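Local coordinates for protein C-domain type II peptide synthetase (Streptomyces globisporus, PDB 4ZNM) that belongs to the condensation-domain family of nonribosomal peptide synthetases, as a type II, stand-alone member with the two-lobed fold of that family, at residues A[65-70]-A[137-142]; A[72-77]-A[165-170]; A[277-282]-A[446-451]. One frame throughout, in Å; residues are numbered along the deposited sequence.

Contacts 1 and 2 adjoin in one lobe of the condensation domain, their centres about 10 Å apart, and both use helix 60-73. Leu137 joins them: its CD2 is 3.9 Å from CD1 of Leu77 and 4.1 Å from CG2 of Ile168. A bound sodium ion lies about 9 Å from the side chain of Leu137 and about 10 Å from that of Leu77, too far for either to be a ligand; Ser130, Glu133 and Pro135 form a sodium site in the approach to strand 137-143. Contact 3 belongs to the other lobe, on the opposite side of the chain's centre, its centre about 42 Å from that of contact 1 and about 38 Å from that of contact 2.

Contact 1. Residues A[65-70]-A[137-142]; sequences EALGDV and LRAVLG
Helix 65-70 runs nearly antiparallel to strand 137-142, at 159° with a closest axis approach of 10.0 Å, and the backbones come nearest where Leu67 faces Ala139, CA to CA 8.1 Å. Everything that touches is aliphatic and buried. Leu67 does the most, using a single methyl: its CD1 sits 3.9 Å from the CB of Ala139 and 4.2 Å from CD2 of Leu137, so it spans two inward-facing positions of the strand. One turn further along the helix, Val70 lays CG1 3.9 Å from the same CD2 of Leu137, the two side chains crossing at about a right angle; Val70 is modelled in two conformers, and this touch belongs to one of them and is doubtful. The chi1 of Leu137, 170°, sets CG opposite the backbone N and carries the two methyls out toward the helix. Arg138, between the two inward residues, points to the other side and bonds through NH1 to Thr127 OG1 and Gly128 O. The helix is also tied to its neighbour, helix 162-180, where Asp69 OD2 makes a salt bridge with Arg179 NE and Ala66 packs on Leu172 and Tyr176. The arrangement is that of a two-layer alpha/beta lobe, with helices 60-73 and 162-180 covering one face of the mixed sheet that contains strands 137-143 and 148-156.

Contact 2. Residues A[72-77]-A[165-170]; sequences VRHEAL and MHVIAR
Leu77 and Ile168 make the apolar part of this contact, meeting tip to tip with CD2 of Leu77 4.1 Å from CD1 of Ile168. Ile168 does not aim its CB straight at the other segment; its CG1 branch, opposite the carbonyl carbon at chi1 -69°, brings CD1 over to Leu77. Ile168 also reaches Leu153 of strand 148-156. Beside them, CG1 of Val167 comes within 4.2 Å of NE2 in the His74 ring. One face of that ring is taken by the preceding residue, with Arg73 CG 3.6 Å above its plane and displaced toward the rim.

In the fold, His74 is where the chain leaves helix 60-73. A short 3-10 turn follows, closed by Leu77 N bonding to His74 O at 2.9 Å, before strand 79-84 begins. Helix 162-180 comes just after strand 148-156, and the HHxxxD signature of the condensation domains falls at this strand-to-helix junction.

The polar part gathers round Asp171, which lies just beyond segment 165-170, next along the helix from Arg170. Its OD2 takes both a hydrogen bond with His74 NE2 and a salt bridge with Arg73 NE, which fixes the imidazole and the guanidinium together. A water, lying in plane at the edge of both guanidinium groups, accepts from Arg73 NH2 at 2.8 Å and, weakly, from Arg170 NH2 at 3.1 Å. Those two NH2 atoms are 4.6 Å apart. Their like charges are probably offset by Asp171 and by Asp305, whose OD1 forms a salt bridge with Arg170 NH2, while Arg73 NH2 also bonds to Pro188 O.

Contact 3. Residues A[277-282]-A[446-451]; sequences QVLLHR and LDVLEN
The guanidinium of Arg282 turns one face to Val448, whose CG2 lies over it 4.2 Å from NE. This is a van der Waals contact between the flat group and a methyl. NH1 of Arg282 stays 5.4 Å from Asp447 OD2, too far for a salt bridge, although the opposite charges may still attract. Val448 carries the rest of the contact too, its two methyls splitting the work. CG1, set opposite the backbone N at chi1 161°, meets CG1 of Val278 at 3.9 Å; CG2 reaches CD1 of Leu279 at 4.0 Å as well as the arginine.

The valine belongs to helix 435-454, the last helix of the chain, which crosses helix 268-284 at 120° with local axes 9.6 Å apart, in the lobe built round the sheet of strands 242-249, 366-373, 410-416 and 422-429. Backbones come closest at Leu279 and Val448, CA to CA 6.5 Å. Leu279 also packs on Phe441, Asp444 and Tyr445 of the last helix, whereas Val278 touches Phe460 near the C-terminus. Away from the crossing, Leu449 and Glu450 lean on helix 251-264, where they meet Val257 and Leu253.

Contact 1. Residues A[65-70]-A[137-142]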
loop_
_atom_site.group_PDB
_atom_site.type_symbol
_atom_site.label_atom_id
_atom_site.label_comp_id
_atom_site.label_asym_id
_atom_site.label_seq_id
_atom_site.Cartn_x
_atom_site.Cartn_y
_atom_site.Cartn_z
ATOM N N GLU A 65 -3.871 17.953 -20.435
ATOM C CA GLU A 65 -3.494 19.220 -19.806
ATOM C C GLU A 65 -3.688 19.167 -18.294
ATOM O O GLU A 65 -2.840 19.644 -17.549
ATOM C CB GLU A 65 -4.307 20.376 -20.380
ATOM C CG GLU A 65 -3.943 20.802 -21.791
ATOM C CD GLU A 65 -4.969 21.775 -22.408
ATOM O OE1 GLU A 65 -6.115 21.868 -21.902
ATOM O OE2 GLU A 65 -4.621 22.441 -23.406
ATOM N N ALA A 66 -4.796 18.591 -17.842
ATOM C CA ALA A 66 -5.060 18.472 -16.420
ATOM C C ALA A 66 -3.983 17.642 -15.728
ATOM O O ALA A 66 -3.622 17.902 -14.594
ATOM C CB ALA A 66 -6.445 17.862 -16.191
ATOM N N LEU A 67 -3.507 16.603 -16.398
ATOM C CA LEU A 67 -2.459 15.765 -15.836
ATOM C C LEU A 67 -1.157 16.562 -15.643
ATOM O O LEU A 67 -0.479 16.428 -14.612
ATOM C CB LEU A 67 -2.214 14.550 -16.722
ATOM C CG LEU A 67 -1.398 13.513 -15.950
ATOM C CD1 LEU A 67 -2.358 12.541 -15.314
ATOM C CD2 LEU A 67 -0.376 12.831 -16.832
ATOM N N GLY A 68 -0.821 17.387 -16.621
ATOM C CA GLY A 68 0.220 18.392 -16.463
ATOM C C GLY A 68 -0.023 19.268 -15.235
ATOM O O GLY A 68 0.879 19.487 -14.433
ATOM N N ASP A 69 -1.262 19.701 -15.053
ATOM C CA ASP A 69 -1.643 20.591 -13.934
ATOM C C ASP A 69 -1.369 19.921 -12.588
ATOM O O ASP A 69 -0.904 20.562 -11.642
ATOM C CB ASP A 69 -3.138 20.956 -13.977
ATOM C CG ASP A 69 -3.512 21.868 -15.133
ATOM O OD1 ASP A 69 -2.600 22.482 -15.721
ATOM O OD2 ASP A 69 -4.741 21.994 -15.435
ATOM N N VAL A 70 -1.656 18.622 -12.514
ATOM C CA VAL A 70 -1.597 17.912 -11.247
ATOM C C VAL A 70 -0.151 17.601 -10.874
ATOM O O VAL A 70 0.164 17.436 -9.693
ATOM C CB VAL A 70 -2.469 16.626 -11.269
ATOM C CG1 VAL A 70 -1.789 15.459 -11.994
ATOM C CG2 VAL A 70 -2.806 16.202 -9.842
ATOM N N LEU A 137 4.729 10.147 -12.721
ATOM C CA LEU A 137 3.313 9.800 -12.815
ATOM C C LEU A 137 3.009 9.648 -14.289
ATOM O O LEU A 137 3.350 10.530 -15.051
ATOM C CB LEU A 137 2.422 10.885 -12.203
ATOM C CG LEU A 137 0.908 10.801 -12.426
ATOM C CD1 LEU A 137 0.265 9.662 -11.608
ATOM C CD2 LEU A 137 0.205 12.140 -12.067
ATOM N N ARG A 138 2.408 8.532 -14.677
ATOM C CA ARG A 138 1.875 8.378 -16.026
ATOM C C ARG A 138 0.412 7.995 -15.980
ATOM O O ARG A 138 -0.069 7.481 -14.970
ATOM C CB ARG A 138 2.609 7.311 -16.804
ATOM C CG ARG A 138 4.025 7.663 -17.143
ATOM C CD ARG A 138 4.600 6.734 -18.222
ATOM N NE ARG A 138 4.991 5.420 -17.702
ATOM C CZ ARG A 138 4.263 4.308 -17.792
ATOM N NH1 ARG A 138 4.759 3.166 -17.293
ATOM N NH2 ARG A 138 3.057 4.327 -18.386
ATOM N N ALA A 139 -0.264 8.187 -17.106
ATOM C CA ALA A 139 -1.667 7.827 -17.224
ATOM C C ALA A 139 -1.947 7.141 -18.541
ATOM O O ALA A 139 -1.430 7.534 -19.609
ATOM C CB ALA A 139 -2.528 9.043 -17.104
ATOM N N VAL A 140 -2.798 6.135 -18.457
ATOM C CA VAL A 140 -3.263 5.418 -19.621
ATOM C C VAL A 140 -4.808 5.409 -19.540
ATOM O O VAL A 140 -5.385 4.936 -18.571
ATOM C CB VAL A 140 -2.693 4.002 -19.671
ATOM C CG1 VAL A 140 -3.189 3.272 -20.887
ATOM C CG2 VAL A 140 -1.167 4.045 -19.655
ATOM N N LEU A 141 -5.453 5.936 -20.572
ATOM C CA LEU A 141 -6.906 5.932 -20.654
ATOM C C LEU A 141 -7.385 4.879 -21.655
ATOM O O LEU A 141 -7.061 4.951 -22.846
ATOM C CB LEU A 141 -7.390 7.325 -21.050
ATOM C CG LEU A 141 -8.916 7.453 -21.141
ATOM C CD1 LEU A 141 -9.552 7.422 -19.762
ATOM C CD2 LEU A 141 -9.254 8.718 -21.872
ATOM N N GLY A 142 -8.102 3.870 -21.156
ATOM C CA GLY A 142 -8.718 2.883 -22.021
ATOM C C GLY A 142 -10.189 3.184 -22.260
ATOM O O GLY A 142 -10.986 3.105 -21.341
#

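Contact 2. Residues A[72-77]-A[165-170]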
loop_
_atom_site.group_PDB
_atom_site.type_symbol
_atom_site.label_atom_id
_atom_site.label_comp_id
_atom_site.label_asym_id
_atom_site.label_seq_id
_atom_site.Cartn_x
_atom_site.Cartn_y
_atom_site.Cartn_z
ATOM N N VAL A 72 2.296 19.839 -11.772
ATOM C CA VAL A 72 2.765 21.150 -11.341
ATOM C C VAL A 72 2.316 21.364 -9.897
ATOM O O VAL A 72 3.051 21.907 -9.096
ATOM C CB VAL A 72 2.262 22.258 -12.218
ATOM C CG1 VAL A 72 2.518 23.606 -11.569
ATOM C CG2 VAL A 72 2.898 22.181 -13.625
ATOM N N ARG A 73 1.101 20.927 -9.591
ATOM C CA ARG A 73 0.496 21.131 -8.274
ATOM C C ARG A 73 1.241 20.457 -7.116
ATOM O O ARG A 73 1.308 21.009 -6.022
ATOM C CB ARG A 73 -0.937 20.608 -8.315
ATOM C CG ARG A 73 -1.665 20.597 -6.997
ATOM C CD ARG A 73 -3.142 20.331 -7.220
ATOM N NE ARG A 73 -3.830 20.148 -5.957
ATOM C CZ ARG A 73 -4.402 21.120 -5.254
ATOM N NH1 ARG A 73 -4.423 22.379 -5.699
ATOM N NH2 ARG A 73 -4.977 20.820 -4.097
ATOM N N HIS A 74 1.778 19.267 -7.361
ATOM C CA HIS A 74 2.371 18.441 -6.304
ATOM C C HIS A 74 3.871 18.223 -6.537
ATOM O O HIS A 74 4.272 17.457 -7.427
ATOM C CB HIS A 74 1.671 17.089 -6.222
ATOM C CG HIS A 74 0.239 17.184 -5.806
ATOM N ND1 HIS A 74 -0.142 17.589 -4.543
ATOM C CD2 HIS A 74 -0.909 16.941 -6.489
ATOM C CE1 HIS A 74 -1.464 17.613 -4.474
ATOM N NE2 HIS A 74 -1.951 17.218 -5.640
ATOM N N GLU A 75 4.692 18.869 -5.719
ATOM C CA GLU A 75 6.160 18.736 -5.834
ATOM C C GLU A 75 6.665 17.304 -5.744
ATOM O O GLU A 75 7.637 16.960 -6.407
ATOM C CB GLU A 75 6.875 19.549 -4.754
ATOM C CG GLU A 75 6.877 21.006 -5.056
ATOM C CD GLU A 75 7.472 21.875 -3.958
ATOM O OE1 GLU A 75 7.985 21.339 -2.936
ATOM O OE2 GLU A 75 7.413 23.115 -4.146
ATOM N N ALA A 76 6.035 16.474 -4.920
ATOM C CA ALA A 76 6.471 15.095 -4.807
ATOM C C ALA A 76 6.464 14.416 -6.175
ATOM O O ALA A 76 7.238 13.500 -6.394
ATOM C CB ALA A 76 5.600 14.321 -3.838
ATOM N N LEU A 77 5.591 14.864 -7.084
ATOM C CA LEU A 77 5.458 14.219 -8.398
ATOM C C LEU A 77 6.505 14.696 -9.400
ATOM O O LEU A 77 6.491 14.276 -10.556
ATOM C CB LEU A 77 4.069 14.474 -9.013
ATOM C CG LEU A 77 2.874 13.859 -8.261
ATOM C CD1 LEU A 77 1.576 14.132 -8.981
ATOM C CD2 LEU A 77 3.062 12.388 -8.086
HETATM N N MSE A 165 -2.693 8.512 -4.046
HETATM C CA MSE A 165 -3.286 8.163 -5.345
HETATM C C MSE A 165 -4.772 8.616 -5.368
HETATM O O MSE A 165 -5.276 9.101 -6.361
HETATM C CB MSE A 165 -3.196 6.658 -5.615
HETATM C CG MSE A 165 -1.809 6.135 -5.922
HETATM SE SE MSE A 165 -1.097 6.790 -7.592
HETATM C CE MSE A 165 -2.559 6.325 -8.761
ATOM N N HIS A 166 -5.448 8.469 -4.252
ATOM C CA HIS A 166 -6.827 8.971 -4.136
ATOM C C HIS A 166 -6.826 10.500 -4.351
ATOM O O HIS A 166 -7.627 11.012 -5.143
ATOM C CB HIS A 166 -7.411 8.581 -2.806
ATOM C CG HIS A 166 -8.700 9.261 -2.492
ATOM N ND1 HIS A 166 -9.921 8.625 -2.594
ATOM C CD2 HIS A 166 -8.968 10.529 -2.081
ATOM C CE1 HIS A 166 -10.883 9.467 -2.257
ATOM N NE2 HIS A 166 -10.332 10.631 -1.945
ATOM N N VAL A 167 -5.892 11.215 -3.715
ATOM C CA VAL A 167 -5.765 12.670 -3.878
ATOM C C VAL A 167 -5.458 13.058 -5.339
ATOM O O VAL A 167 -6.041 14.016 -5.877
ATOM C CB VAL A 167 -4.695 13.249 -2.921
ATOM C CG1 VAL A 167 -4.404 14.737 -3.244
ATOM C CG2 VAL A 167 -5.159 13.131 -1.439
ATOM N N ILE A 168 -4.573 12.316 -6.004
ATOM C CA ILE A 168 -4.169 12.635 -7.370
ATOM C C ILE A 168 -5.370 12.549 -8.326
ATOM O O ILE A 168 -5.539 13.371 -9.233
ATOM C CB ILE A 168 -3.055 11.705 -7.821
ATOM C CG1 ILE A 168 -1.765 12.013 -7.037
ATOM C CG2 ILE A 168 -2.802 11.830 -9.354
ATOM C CD1 ILE A 168 -0.688 10.933 -7.203
ATOM N N ALA A 169 -6.175 11.513 -8.134
ATOM C CA ALA A 169 -7.320 11.264 -8.976
ATOM C C ALA A 169 -8.351 12.368 -8.741
ATOM O O ALA A 169 -8.922 12.910 -9.693
ATOM C CB ALA A 169 -7.902 9.884 -8.696
ATOM N N ARG A 170 -8.534 12.751 -7.479
ATOM C CA ARG A 170 -9.534 13.770 -7.153
ATOM C C ARG A 170 -9.120 15.097 -7.751
ATOM O O ARG A 170 -9.923 15.783 -8.408
ATOM C CB ARG A 170 -9.751 13.928 -5.652
ATOM C CG ARG A 170 -10.738 15.075 -5.374
ATOM C CD ARG A 170 -10.543 15.745 -4.102
ATOM N NE ARG A 170 -9.230 16.353 -3.941
ATOM C CZ ARG A 170 -8.852 16.896 -2.791
ATOM N NH1 ARG A 170 -9.714 16.895 -1.788
ATOM N NH2 ARG A 170 -7.641 17.435 -2.628
HETATM O O HOH W 1 -4.693 18.248 -3.096
#

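Contact 3. Residues A[277-282]-A[446-451]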
loop_
_atom_site.group_PDB
_atom_site.type_symbol
_atom_site.label_atom_id
_atom_site.label_comp_id
_atom_site.label_asym_id
_atom_site.label_seq_id
_atom_site.Cartn_x
_atom_site.Cartn_y
_atom_site.Cartn_z
ATOM N N GLN A 277 -2.526 -13.828 12.714
ATOM C CA GLN A 277 -1.709 -14.303 13.821
ATOM C C GLN A 277 -2.027 -15.744 14.132
ATOM O O GLN A 277 -1.113 -16.565 14.378
ATOM C CB GLN A 277 -1.916 -13.432 15.048
ATOM C CG GLN A 277 -1.426 -12.037 14.825
ATOM C CD GLN A 277 -1.429 -11.208 16.071
ATOM O OE1 GLN A 277 -0.438 -11.151 16.798
ATOM N NE2 GLN A 277 -2.534 -10.543 16.322
ATOM N N VAL A 278 -3.314 -16.070 14.117
ATOM C CA VAL A 278 -3.737 -17.446 14.336
ATOM C C VAL A 278 -3.118 -18.334 13.257
ATOM O O VAL A 278 -2.610 -19.416 13.546
ATOM C CB VAL A 278 -5.274 -17.579 14.376
ATOM C CG1 VAL A 278 -5.710 -19.024 14.454
ATOM C CG2 VAL A 278 -5.824 -16.882 15.596
ATOM N N LEU A 279 -3.163 -17.879 12.016
ATOM C CA LEU A 279 -2.581 -18.638 10.913
ATOM C C LEU A 279 -1.081 -18.861 11.123
ATOM O O LEU A 279 -0.608 -19.962 10.951
ATOM C CB LEU A 279 -2.778 -17.918 9.587
ATOM C CG LEU A 279 -2.129 -18.561 8.347
ATOM C CD1 LEU A 279 -2.796 -19.885 7.997
ATOM C CD2 LEU A 279 -2.203 -17.617 7.192
ATOM N N LEU A 280 -0.342 -17.818 11.485
ATOM C CA LEU A 280 1.092 -17.968 11.714
ATOM C C LEU A 280 1.418 -18.856 12.910
ATOM O O LEU A 280 2.408 -19.591 12.897
ATOM C CB LEU A 280 1.742 -16.613 11.909
ATOM C CG LEU A 280 1.705 -15.692 10.686
ATOM C CD1 LEU A 280 2.342 -14.360 10.992
ATOM C CD2 LEU A 280 2.352 -16.302 9.480
ATOM N N HIS A 281 0.601 -18.788 13.956
ATOM C CA HIS A 281 0.765 -19.723 15.046
ATOM C C HIS A 281 0.606 -21.149 14.557
ATOM O O HIS A 281 1.408 -22.031 14.897
ATOM C CB HIS A 281 -0.237 -19.479 16.170
ATOM C CG HIS A 281 -0.344 -20.636 17.100
ATOM N ND1 HIS A 281 0.637 -20.935 18.016
ATOM C CD2 HIS A 281 -1.272 -21.613 17.205
ATOM C CE1 HIS A 281 0.293 -22.024 18.679
ATOM N NE2 HIS A 281 -0.857 -22.459 18.198
ATOM N N ARG A 282 -0.438 -21.398 13.780
ATOM C CA ARG A 282 -0.639 -22.732 13.241
ATOM C C ARG A 282 0.495 -23.151 12.268
ATOM O O ARG A 282 0.882 -24.316 12.208
ATOM C CB ARG A 282 -1.995 -22.805 12.549
ATOM C CG ARG A 282 -3.085 -23.415 13.427
ATOM C CD ARG A 282 -4.299 -22.564 13.591
ATOM N NE ARG A 282 -5.413 -23.070 12.798
ATOM C CZ ARG A 282 -6.695 -22.978 13.153
ATOM N NH1 ARG A 282 -7.636 -23.460 12.352
ATOM N NH2 ARG A 282 -7.041 -22.406 14.304
ATOM N N LEU A 446 -7.877 -17.739 4.362
ATOM C CA LEU A 446 -9.311 -17.496 4.211
ATOM C C LEU A 446 -10.117 -18.512 5.019
ATOM O O LEU A 446 -11.194 -18.196 5.563
ATOM C CB LEU A 446 -9.729 -17.523 2.728
ATOM C CG LEU A 446 -9.177 -16.325 1.961
ATOM C CD1 LEU A 446 -9.427 -16.439 0.433
ATOM C CD2 LEU A 446 -9.757 -15.016 2.494
ATOM N N ASP A 447 -9.580 -19.720 5.123
ATOM C CA ASP A 447 -10.222 -20.767 5.921
ATOM C C ASP A 447 -10.118 -20.449 7.430
ATOM O O ASP A 447 -11.093 -20.596 8.166
ATOM C CB ASP A 447 -9.590 -22.145 5.618
ATOM C CG ASP A 447 -10.265 -23.280 6.375
ATOM O OD1 ASP A 447 -11.399 -23.645 5.990
ATOM O OD2 ASP A 447 -9.654 -23.799 7.344
ATOM N N VAL A 448 -8.945 -20.012 7.889
ATOM C CA VAL A 448 -8.780 -19.642 9.305
ATOM C C VAL A 448 -9.782 -18.537 9.654
ATOM O O VAL A 448 -10.514 -18.622 10.658
ATOM C CB VAL A 448 -7.340 -19.197 9.601
ATOM C CG1 VAL A 448 -7.256 -18.393 10.895
ATOM C CG2 VAL A 448 -6.434 -20.402 9.689
ATOM N N LEU A 449 -9.828 -17.513 8.800
ATOM C CA LEU A 449 -10.699 -16.353 9.031
ATOM C C LEU A 449 -12.160 -16.778 9.095
ATOM O O LEU A 449 -12.900 -16.349 9.974
ATOM C CB LEU A 449 -10.501 -15.297 7.931
ATOM C CG LEU A 449 -11.399 -14.077 7.961
ATOM C CD1 LEU A 449 -11.159 -13.290 9.233
ATOM C CD2 LEU A 449 -11.139 -13.203 6.742
ATOM N N GLU A 450 -12.591 -17.633 8.178
ATOM C CA GLU A 450 -13.992 -18.062 8.176
ATOM C C GLU A 450 -14.371 -18.778 9.459
ATOM O O GLU A 450 -15.435 -18.530 10.058
ATOM C CB GLU A 450 -14.263 -18.975 6.996
ATOM C CG GLU A 450 -15.726 -19.353 6.833
ATOM C CD GLU A 450 -15.973 -20.135 5.554
ATOM O OE1 GLU A 450 -15.404 -19.752 4.506
ATOM O OE2 GLU A 450 -16.724 -21.133 5.597
ATOM N N ASN A 451 -13.500 -19.679 9.881
ATOM C CA ASN A 451 -13.767 -20.493 11.054
ATOM C C ASN A 451 -13.686 -19.672 12.336
ATOM O O ASN A 451 -14.431 -19.895 13.278
ATOM C CB ASN A 451 -12.795 -21.659 11.089
ATOM C CG ASN A 451 -13.186 -22.736 10.115
ATOM O OD1 ASN A 451 -14.373 -23.039 9.970
ATOM N ND2 ASN A 451 -12.208 -23.314 9.433
#